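Local coordinates for alpha-L-rhamnosidase (Aspergillus terreus, PDB 6GSZ), which probably hydrolyses terminal non-reducing alpha-L-rhamnose residues in alpha-L-rhamnosides, and binds calcium, at residues G75-V80 with S146-I151; V309-E314 with W339-V344; M426-Y431 with S449-F454. All blocks are in the same frame, centred on the assembly; numbering follows the deposited sequence.

Interaction 1: residues G75-V80 with S146-I151; sequences GEEATV and SARLYI
R148 and Y150 reach from one face of strand 144-154 toward G75 and E77, which lead into strand 78-86. R148 CB points at the opposing segment and lies 3.6 Å from CE2 of the Y150 ring. CG swings to the side of the backbone N (chi1 -60°) and comes 3.7 Å from Y150 OH; a second bend at chi2 then turns CD and the head away from the tyrosine. NE goes into a salt bridge with E102, the strongest polar partner of this arginine. NH1 folds back on its own strand and donates to A147 O at 3.1 Å, lying well above that carbonyl's plane although the oxygen sits in the guanidinium plane; it also has a long, weak ion pair with D188. NH2 faces E77 OE2 at 4.1 Å, too far for a salt bridge, with carboxylate and guanidinium planes 41° apart; the opposite charges probably attract only through space. Beside this, Y150 OH meets G75 CA at 4.1 Å. E102 belongs to strand 99-103, which pairs with 78-86 in the N-terminal immunoglobulin-like sheet, while strand 144-154 lies between 228-237 and 182-188 in a second sheet; the contact joins the two.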
loop_
_atom_site.group_PDB
_atom_site.type_symbol
_atom_site.label_atom_id
_atom_site.label_comp_id
_atom_site.label_asym_id
_atom_site.label_seq_id
_atom_site.Cartn_x
_atom_site.Cartn_y
_atom_site.Cartn_z
ATOM N N GLY A 75 -21.964 13.820 11.044
ATOM C CA GLY A 75 -21.604 15.227 11.006
ATOM C C GLY A 75 -21.279 15.858 12.350
ATOM O O GLY A 75 -21.031 17.073 12.411
ATOM N N GLU A 76 -21.192 15.066 13.433
ATOM C CA GLU A 76 -20.960 15.626 14.770
ATOM C C GLU A 76 -19.473 15.560 15.100
ATOM O O GLU A 76 -18.885 14.459 15.143
ATOM C CB GLU A 76 -21.718 14.845 15.839
ATOM C CG GLU A 76 -21.563 15.461 17.228
ATOM C CD GLU A 76 -22.211 14.695 18.369
ATOM O OE1 GLU A 76 -22.684 13.555 18.145
ATOM O OE2 GLU A 76 -22.277 15.293 19.483
ATOM N N GLU A 77 -18.869 16.725 15.323
ATOM C CA GLU A 77 -17.449 16.798 15.691
ATOM C C GLU A 77 -17.288 16.767 17.214
ATOM O O GLU A 77 -17.992 17.484 17.953
ATOM C CB GLU A 77 -16.826 18.099 15.188
ATOM C CG GLU A 77 -15.339 18.234 15.373
ATOM C CD GLU A 77 -14.799 19.594 14.975
ATOM O OE1 GLU A 77 -15.001 20.558 15.758
ATOM O OE2 GLU A 77 -14.123 19.669 13.933
ATOM N N ALA A 78 -16.300 15.979 17.643
ATOM C CA ALA A 78 -15.773 16.073 19.016
ATOM C C ALA A 78 -14.300 16.478 18.968
ATOM O O ALA A 78 -13.539 16.093 18.034
ATOM C CB ALA A 78 -15.946 14.768 19.745
ATOM N N THR A 79 -13.871 17.170 20.035
ATOM C CA THR A 79 -12.470 17.512 20.204
ATOM C C THR A 79 -11.949 16.689 21.379
ATOM O O THR A 79 -12.588 16.661 22.398
ATOM C CB THR A 79 -12.285 19.021 20.427
ATOM O OG1 THR A 79 -12.837 19.672 19.282
ATOM C CG2 THR A 79 -10.845 19.427 20.594
ATOM N N VAL A 80 -10.793 16.043 21.183
ATOM C CA VAL A 80 -10.307 15.032 22.116
ATOM C C VAL A 80 -8.898 15.364 22.546
ATOM O O VAL A 80 -8.061 15.731 21.722
ATOM C CB VAL A 80 -10.369 13.646 21.453
ATOM C CG1 VAL A 80 -9.704 12.609 22.348
ATOM C CG2 VAL A 80 -11.820 13.252 21.195
ATOM N N SER A 146 -19.579 26.608 9.761
ATOM C CA SER A 146 -18.811 25.467 9.230
ATOM C C SER A 146 -19.490 24.944 7.975
ATOM O O SER A 146 -20.681 25.177 7.780
ATOM C CB SER A 146 -18.606 24.366 10.273
ATOM O OG SER A 146 -19.839 23.788 10.630
ATOM N N ALA A 147 -18.711 24.233 7.146
ATOM C CA ALA A 147 -19.291 23.626 5.977
ATOM C C ALA A 147 -18.509 22.369 5.617
ATOM O O ALA A 147 -17.288 22.297 5.830
ATOM C CB ALA A 147 -19.354 24.613 4.823
ATOM N N ARG A 148 -19.243 21.417 5.030
ATOM C CA ARG A 148 -18.675 20.152 4.590
ATOM C C ARG A 148 -19.086 19.838 3.154
ATOM O O ARG A 148 -20.187 20.148 2.745
ATOM C CB ARG A 148 -19.162 18.990 5.464
ATOM C CG ARG A 148 -18.799 19.108 6.939
ATOM C CD ARG A 148 -17.307 18.959 7.190
ATOM N NE ARG A 148 -16.980 19.062 8.590
ATOM C CZ ARG A 148 -16.551 20.174 9.216
ATOM N NH1 ARG A 148 -16.317 21.302 8.557
ATOM N NH2 ARG A 148 -16.299 20.106 10.520
ATOM N N LEU A 149 -18.159 19.221 2.409
ATOM C CA LEU A 149 -18.474 18.631 1.105
ATOM C C LEU A 149 -18.271 17.128 1.220
ATOM O O LEU A 149 -17.175 16.691 1.639
ATOM C CB LEU A 149 -17.581 19.182 -0.003
ATOM C CG LEU A 149 -17.902 18.630 -1.388
ATOM C CD1 LEU A 149 -19.283 19.087 -1.872
ATOM C CD2 LEU A 149 -16.842 19.045 -2.380
ATOM N N TYR A 150 -19.304 16.371 0.868
ATOM C CA TYR A 150 -19.286 14.929 0.807
ATOM C C TYR A 150 -19.395 14.540 -0.660
ATOM O O TYR A 150 -20.299 15.060 -1.361
ATOM C CB TYR A 150 -20.465 14.375 1.580
ATOM C CG TYR A 150 -20.507 14.831 3.006
ATOM C CD1 TYR A 150 -19.708 14.225 3.955
ATOM C CD2 TYR A 150 -21.347 15.839 3.443
ATOM C CE1 TYR A 150 -19.762 14.604 5.287
ATOM C CE2 TYR A 150 -21.412 16.207 4.780
ATOM C CZ TYR A 150 -20.607 15.587 5.717
ATOM O OH TYR A 150 -20.727 15.993 7.034
ATOM N N ILE A 151 -18.457 13.758 -1.200
ATOM C CA ILE A 151 -18.384 13.645 -2.647
ATOM C C ILE A 151 -17.744 12.337 -3.066
ATOM O O ILE A 151 -16.783 11.858 -2.437
ATOM C CB ILE A 151 -17.625 14.862 -3.205
ATOM C CG1 ILE A 151 -17.521 14.820 -4.731
ATOM C CG2 ILE A 151 -16.277 15.055 -2.539
ATOM C CD1 ILE A 151 -17.169 16.154 -5.372
#

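Interaction 2: residues V309-E314 with W339-V344; sequences VRRVAE and WLRIRV. With 1PE (pentaethylene glycol), chain B.
Both R311 and R341 bend at chi3 (72° and 74°), and this turn brings their guanidinium heads toward each other beside a bound pentaethylene glycol. R311 NH2 donates to the glycol's OH4 at 3.1 Å and to its OH5 at 3.2 Å; a longer R341 bond to OH4 is weak and doubtful. The glycol, probably from the crystallisation liquor, lays OH3 over one R311 face. R341 NH2 stands 4.3 Å from R311 NH2, near the R311 plane. E390 forms a salt bridge with R311 and probably eases the closeness of the two arginines; its other carboxylate oxygen accepts from W339 NE1. Nearer the backbone, R311 CG lies 4.2 Å from W339 CZ2, obliquely to the indole. One conformer of E314 places OE1 4.1 Å from R341 NH1, well out of the guanidinium plane; its OE2 bonds T418. Strand 417-424 runs between the two segments, antiparallel to both, which accounts for the 10.1 Å between their axes; the angle between them is 62°. V312 and A313 share V421 as partner on that strand, a classic beta bulge. L340 and I342 pack on strand 351-361, the face-to-face packing of a beta sandwich, in keeping with a concanavalin-like domain.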
loop_
_atom_site.group_PDB
_atom_site.type_symbol
_atom_site.label_atom_id
_atom_site.label_comp_id
_atom_site.label_asym_id
_atom_site.label_seq_id
_atom_site.Cartn_x
_atom_site.Cartn_y
_atom_site.Cartn_z
ATOM N N VAL A 309 -4.814 8.983 -1.778
ATOM C CA VAL A 309 -3.696 9.200 -2.703
ATOM C C VAL A 309 -3.449 10.708 -2.755
ATOM O O VAL A 309 -4.401 11.496 -2.928
ATOM C CB VAL A 309 -3.979 8.593 -4.091
ATOM C CG1 VAL A 309 -2.834 8.868 -5.058
ATOM C CG2 VAL A 309 -4.215 7.078 -3.960
ATOM N N ARG A 310 -2.187 11.110 -2.626
ATOM C CA ARG A 310 -1.780 12.495 -2.672
ATOM C C ARG A 310 -0.534 12.634 -3.536
ATOM O O ARG A 310 0.173 11.670 -3.835
ATOM C CB ARG A 310 -1.459 13.039 -1.285
ATOM C CG ARG A 310 -2.667 13.139 -0.364
ATOM C CD ARG A 310 -2.448 14.164 0.751
ATOM N NE ARG A 310 -3.565 14.309 1.659
ATOM C CZ ARG A 310 -3.766 13.604 2.771
ATOM N NH1 ARG A 310 -2.858 12.718 3.179
ATOM N NH2 ARG A 310 -4.884 13.819 3.465
ATOM N N ARG A 311 -0.297 13.902 -3.910
ATOM C CA ARG A 311 0.967 14.338 -4.410
ATOM C C ARG A 311 1.891 14.465 -3.197
ATOM O O ARG A 311 1.834 15.441 -2.463
ATOM C CB ARG A 311 0.819 15.673 -5.143
ATOM C CG ARG A 311 -0.184 15.677 -6.297
ATOM C CD ARG A 311 -0.700 17.078 -6.627
ATOM N NE ARG A 311 0.296 17.928 -7.286
ATOM C CZ ARG A 311 0.997 18.906 -6.699
ATOM N NH1 ARG A 311 0.846 19.157 -5.387
ATOM N NH2 ARG A 311 1.839 19.626 -7.443
ATOM N N VAL A 312 2.676 13.415 -2.965
ATOM C CA VAL A 312 3.402 13.296 -1.710
ATOM C C VAL A 312 4.703 14.098 -1.751
ATOM O O VAL A 312 5.121 14.645 -0.708
ATOM C CB VAL A 312 3.628 11.815 -1.360
ATOM C CG1 VAL A 312 4.469 11.612 -0.136
ATOM C CG2 VAL A 312 2.293 11.152 -1.130
ATOM N N ALA A 313 5.359 14.163 -2.916
ATOM C CA ALA A 313 6.642 14.835 -3.050
ATOM C C ALA A 313 6.851 15.280 -4.494
ATOM O O ALA A 313 6.234 14.784 -5.392
ATOM C CB ALA A 313 7.761 13.908 -2.620
ATOM N N GLU A 314 7.784 16.206 -4.646
ATOM C CA GLU A 314 8.413 16.555 -5.881
ATOM C C GLU A 314 9.687 15.722 -6.049
ATOM O O GLU A 314 10.367 15.420 -5.038
ATOM C CB GLU A 314 8.798 18.034 -5.802
ATOM C CG GLU A 314 9.307 18.559 -7.101
ATOM C CD GLU A 314 9.671 20.034 -7.156
ATOM O OE1 GLU A 314 9.258 20.793 -6.259
ATOM O OE2 GLU A 314 10.368 20.409 -8.113
ATOM N N TRP A 339 3.455 11.647 -12.149
ATOM C CA TRP A 339 3.288 12.365 -13.413
ATOM C C TRP A 339 4.189 13.597 -13.403
ATOM O O TRP A 339 4.882 13.862 -12.425
ATOM C CB TRP A 339 1.834 12.734 -13.646
ATOM C CG TRP A 339 1.150 13.470 -12.549
ATOM C CD1 TRP A 339 1.341 14.746 -12.122
ATOM C CD2 TRP A 339 0.129 12.918 -11.702
ATOM N NE1 TRP A 339 0.502 15.055 -11.095
ATOM C CE2 TRP A 339 -0.255 13.947 -10.816
ATOM C CE3 TRP A 339 -0.491 11.671 -11.612
ATOM C CZ2 TRP A 339 -1.294 13.787 -9.921
ATOM C CZ3 TRP A 339 -1.514 11.513 -10.705
ATOM C CH2 TRP A 339 -1.907 12.560 -9.892
ATOM N N LEU A 340 4.155 14.352 -14.499
ATOM C CA LEU A 340 4.916 15.606 -14.591
ATOM C C LEU A 340 4.066 16.825 -14.225
ATOM O O LEU A 340 2.862 16.809 -14.361
ATOM C CB LEU A 340 5.401 15.813 -16.030
ATOM C CG LEU A 340 6.335 14.739 -16.562
ATOM C CD1 LEU A 340 6.679 15.029 -18.011
ATOM C CD2 LEU A 340 7.592 14.633 -15.685
ATOM N N ARG A 341 4.750 17.858 -13.762
ATOM C CA ARG A 341 4.219 19.223 -13.676
ATOM C C ARG A 341 5.092 20.094 -14.571
ATOM O O ARG A 341 6.324 20.056 -14.471
ATOM C CB ARG A 341 4.281 19.769 -12.239
ATOM C CG ARG A 341 3.771 21.212 -12.115
ATOM C CD ARG A 341 3.946 21.824 -10.744
ATOM N NE ARG A 341 5.335 22.175 -10.496
ATOM C CZ ARG A 341 5.879 22.400 -9.289
ATOM N NH1 ARG A 341 7.156 22.745 -9.187
ATOM N NH2 ARG A 341 5.144 22.277 -8.193
ATOM N N ILE A 342 4.450 20.840 -15.476
ATOM C CA ILE A 342 5.175 21.677 -16.433
ATOM C C ILE A 342 4.760 23.126 -16.200
ATOM O O ILE A 342 3.641 23.386 -15.732
ATOM C CB ILE A 342 4.935 21.244 -17.900
ATOM C CG1 ILE A 342 3.497 21.484 -18.379
ATOM C CG2 ILE A 342 5.411 19.811 -18.089
ATOM C CD1 ILE A 342 3.213 21.040 -19.800
ATOM N N ARG A 343 5.709 24.031 -16.487
ATOM C CA ARG A 343 5.478 25.444 -16.496
ATOM C C ARG A 343 6.116 25.979 -17.773
ATOM O O ARG A 343 7.342 25.953 -17.902
ATOM C CB ARG A 343 6.083 26.077 -15.240
ATOM C CG ARG A 343 5.391 25.643 -13.956
ATOM C CD ARG A 343 6.119 25.897 -12.654
ATOM N NE ARG A 343 5.291 25.590 -11.485
ATOM C CZ ARG A 343 5.655 25.846 -10.228
ATOM N NH1 ARG A 343 6.897 26.226 -9.974
ATOM N NH2 ARG A 343 4.782 25.745 -9.240
ATOM N N VAL A 344 5.281 26.400 -18.725
ATOM C CA VAL A 344 5.768 26.538 -20.072
ATOM C C VAL A 344 4.931 27.582 -20.813
ATOM O O VAL A 344 3.736 27.677 -20.610
ATOM C CB VAL A 344 5.717 25.175 -20.791
ATOM C CG1 VAL A 344 4.293 24.615 -20.854
ATOM C CG2 VAL A 344 6.346 25.236 -22.177
HETATM O OH2 1PE B . -1.333 22.294 -10.213
HETATM C C12 1PE B . -1.731 21.194 -9.386
HETATM C C22 1PE B . -1.759 21.534 -7.894
HETATM O OH3 1PE B . -0.543 22.188 -7.591
HETATM C C13 1PE B . 0.976 23.125 -5.969
HETATM C C23 1PE B . -0.351 22.423 -6.208
HETATM O OH4 1PE B . 2.107 22.641 -6.722
HETATM C C14 1PE B . 3.647 21.436 -5.252
HETATM C C24 1PE B . 3.313 22.774 -5.944
HETATM O OH5 1PE B . 4.521 20.742 -6.120
HETATM C C15 1PE B . 4.821 18.655 -5.048
HETATM C C25 1PE B . 5.496 19.919 -5.552
HETATM O OH6 1PE B . 4.518 18.887 -3.694
HETATM C C16 1PE B . 4.138 17.944 -1.655
HETATM C C26 1PE B . 3.926 17.770 -3.130
HETATM O OH7 1PE B . 3.274 18.943 -1.147
#

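Interaction 3: residues M426-Y431 with S449-F454; sequences MERTGY and SMRGNF
A Met-aromatic contact joins M426 to F454 where helix 437-453 ends; E427, the next residue in the chain, belongs to a pocket that holds 2-(2-methoxyethoxy)ethanol. M426 SD is 5.0 Å from the centroid of the F454 ring and 60° off its normal, an oblique approach. The last torsion of the methionine (chi3 -64°) turns its methyl back onto the phenylalanine, with M426 CE 3.7 Å from F454 CB. The same methyl meets the other methionine tip to tip, CE of M426 to CE of M450 at 4.0 Å. M450, extended beyond CG, in turn sets its CE 3.8 Å above the centre of one F454 face. Three buried side chains thus interlock, and F454 also stacks with F490.

A polar half runs alongside. R428 grips G430 O side-on with NE and NH1, each at 2.9 Å, and Y431 covers one face of the guanidinium, so the rotation of the head is fixed. Its NH2 lies 3.7 Å from R451 NH2, the two planes nearly perpendicular at 86°. One water accepts from both NH2 groups, lying in the plane of each head; it links the two like charges. R451 NE is held by Y485 OH, and an acetate ion sits nearby. M450 and F454 also pack on helix 471-484, the helix-on-helix packing expected of the alpha/alpha barrel of six-hairpin glycosidases.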
loop_
_atom_site.group_PDB
_atom_site.type_symbol
_atom_site.label_atom_id
_atom_site.label_comp_id
_atom_site.label_asym_id
_atom_site.label_seq_id
_atom_site.Cartn_x
_atom_site.Cartn_y
_atom_site.Cartn_z
ATOM N N MET A 426 0.410 7.126 3.358
ATOM C CA MET A 426 0.553 6.444 4.629
ATOM C C MET A 426 1.654 7.109 5.459
ATOM O O MET A 426 2.594 7.670 4.946
ATOM C CB MET A 426 0.917 4.977 4.361
ATOM C CG MET A 426 -0.187 4.185 3.632
ATOM S SD MET A 426 0.398 2.574 3.097
ATOM C CE MET A 426 1.668 3.037 1.933
ATOM N N GLU A 427 1.561 6.930 6.783
ATOM C CA GLU A 427 2.597 7.451 7.679
ATOM C C GLU A 427 3.842 6.559 7.573
ATOM O O GLU A 427 3.739 5.339 7.734
ATOM C CB GLU A 427 2.084 7.468 9.109
ATOM C CG GLU A 427 3.066 8.080 10.074
ATOM C CD GLU A 427 2.544 8.233 11.498
ATOM O OE1 GLU A 427 1.575 7.516 11.887
ATOM O OE2 GLU A 427 3.100 9.101 12.219
ATOM N N ARG A 428 4.979 7.162 7.262
ATOM C CA ARG A 428 6.248 6.458 7.244
ATOM C C ARG A 428 6.641 6.022 8.664
ATOM O O ARG A 428 6.581 6.825 9.612
ATOM C CB ARG A 428 7.349 7.356 6.676
ATOM C CG ARG A 428 8.699 6.687 6.504
ATOM C CD ARG A 428 8.734 5.645 5.400
ATOM N NE ARG A 428 10.030 4.969 5.413
ATOM C CZ ARG A 428 11.160 5.452 4.921
ATOM N NH1 ARG A 428 12.302 4.761 5.048
ATOM N NH2 ARG A 428 11.115 6.610 4.252
ATOM N N THR A 429 7.029 4.745 8.771
ATOM C CA THR A 429 7.368 4.163 10.073
ATOM C C THR A 429 8.745 3.503 10.104
ATOM O O THR A 429 9.300 3.395 11.223
ATOM C CB THR A 429 6.306 3.153 10.533
ATOM O OG1 THR A 429 6.084 2.160 9.534
ATOM C CG2 THR A 429 4.997 3.820 10.885
ATOM N N GLY A 430 9.277 2.971 9.021
ATOM C CA GLY A 430 10.449 2.105 9.104
ATOM C C GLY A 430 11.593 2.557 8.235
ATOM O O GLY A 430 11.375 2.959 7.074
ATOM N N TYR A 431 12.812 2.484 8.775
ATOM C CA TYR A 431 14.008 3.028 8.159
ATOM C C TYR A 431 15.148 2.029 8.340
ATOM O O TYR A 431 15.255 1.407 9.407
ATOM C CB TYR A 431 14.395 4.365 8.781
ATOM C CG TYR A 431 13.312 5.413 8.817
ATOM C CD1 TYR A 431 12.317 5.382 9.784
ATOM C CD2 TYR A 431 13.250 6.405 7.854
ATOM C CE1 TYR A 431 11.321 6.336 9.842
ATOM C CE2 TYR A 431 12.238 7.364 7.884
ATOM C CZ TYR A 431 11.265 7.309 8.861
ATOM O OH TYR A 431 10.282 8.246 8.921
ATOM N N SER A 449 9.831 0.961 -4.538
ATOM C CA SER A 449 8.881 0.025 -5.111
ATOM C C SER A 449 7.574 -0.026 -4.298
ATOM O O SER A 449 6.465 -0.215 -4.855
ATOM C CB SER A 449 9.460 -1.336 -5.369
ATOM O OG SER A 449 10.303 -1.316 -6.500
ATOM N N MET A 450 7.675 0.093 -2.973
ATOM C CA MET A 450 6.496 0.166 -2.154
ATOM C C MET A 450 5.691 1.441 -2.490
ATOM O O MET A 450 4.450 1.374 -2.652
ATOM C CB MET A 450 6.828 0.070 -0.657
ATOM C CG MET A 450 5.578 0.276 0.224
ATOM S SD MET A 450 5.859 -0.251 1.863
ATOM C CE MET A 450 4.178 -0.027 2.457
ATOM N N ARG A 451 6.386 2.571 -2.505
ATOM C CA ARG A 451 5.709 3.824 -2.855
ATOM C C ARG A 451 5.000 3.728 -4.215
ATOM O O ARG A 451 3.871 4.217 -4.370
ATOM C CB ARG A 451 6.717 4.968 -2.902
ATOM C CG ARG A 451 7.250 5.371 -1.545
ATOM C CD ARG A 451 8.445 6.289 -1.672
ATOM N NE ARG A 451 8.880 6.783 -0.391
ATOM C CZ ARG A 451 9.999 7.500 -0.194
ATOM N NH1 ARG A 451 10.898 7.626 -1.172
ATOM N NH2 ARG A 451 10.216 8.032 1.003
ATOM N N GLY A 452 5.616 3.057 -5.188
ATOM C CA GLY A 452 5.042 3.047 -6.480
ATOM C C GLY A 452 3.768 2.205 -6.582
ATOM O O GLY A 452 2.932 2.419 -7.477
ATOM N N ASN A 453 3.659 1.210 -5.700
ATOM C CA ASN A 453 2.669 0.170 -5.780
ATOM C C ASN A 453 1.675 0.152 -4.606
ATOM O O ASN A 453 0.815 -0.750 -4.556
ATOM C CB ASN A 453 3.345 -1.174 -5.925
ATOM C CG ASN A 453 3.965 -1.349 -7.289
ATOM O OD1 ASN A 453 3.224 -1.449 -8.287
ATOM N ND2 ASN A 453 5.298 -1.372 -7.370
ATOM N N PHE A 454 1.704 1.155 -3.731
ATOM C CA PHE A 454 0.633 1.352 -2.747
ATOM C C PHE A 454 -0.153 2.566 -3.230
ATOM O O PHE A 454 0.095 3.684 -2.825
ATOM C CB PHE A 454 1.210 1.460 -1.333
ATOM C CG PHE A 454 1.416 0.129 -0.645
ATOM C CD1 PHE A 454 2.293 -0.829 -1.145
ATOM C CD2 PHE A 454 0.617 -0.206 0.435
ATOM C CE1 PHE A 454 2.447 -2.055 -0.498
ATOM C CE2 PHE A 454 0.774 -1.440 1.058
ATOM C CZ PHE A 454 1.633 -2.362 0.550
HETATM O O HOH W 1 8.977 8.624 3.635
#

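In the fold
The three contacts follow one another along the chain, and none touches another. Interaction 1 bridges the immunoglobulin-like sheet and the sheet of strand 144-154; its centre lies 29 Å from those of interactions 2 and 3. Interaction 3 is nearer to interaction 2, 18 Å between centres and about 6 Å between nearest atoms. Interaction 2 lies in the sheet whose strand 417-424, between its two segments, runs on into 426-431. From there the chain forms strand 430-434, at the edge of the sheet with 800-807, and then helix 437-453 of the helical region. Together they trace the path from peripheral beta domains to the helical part that holds the bound glucose.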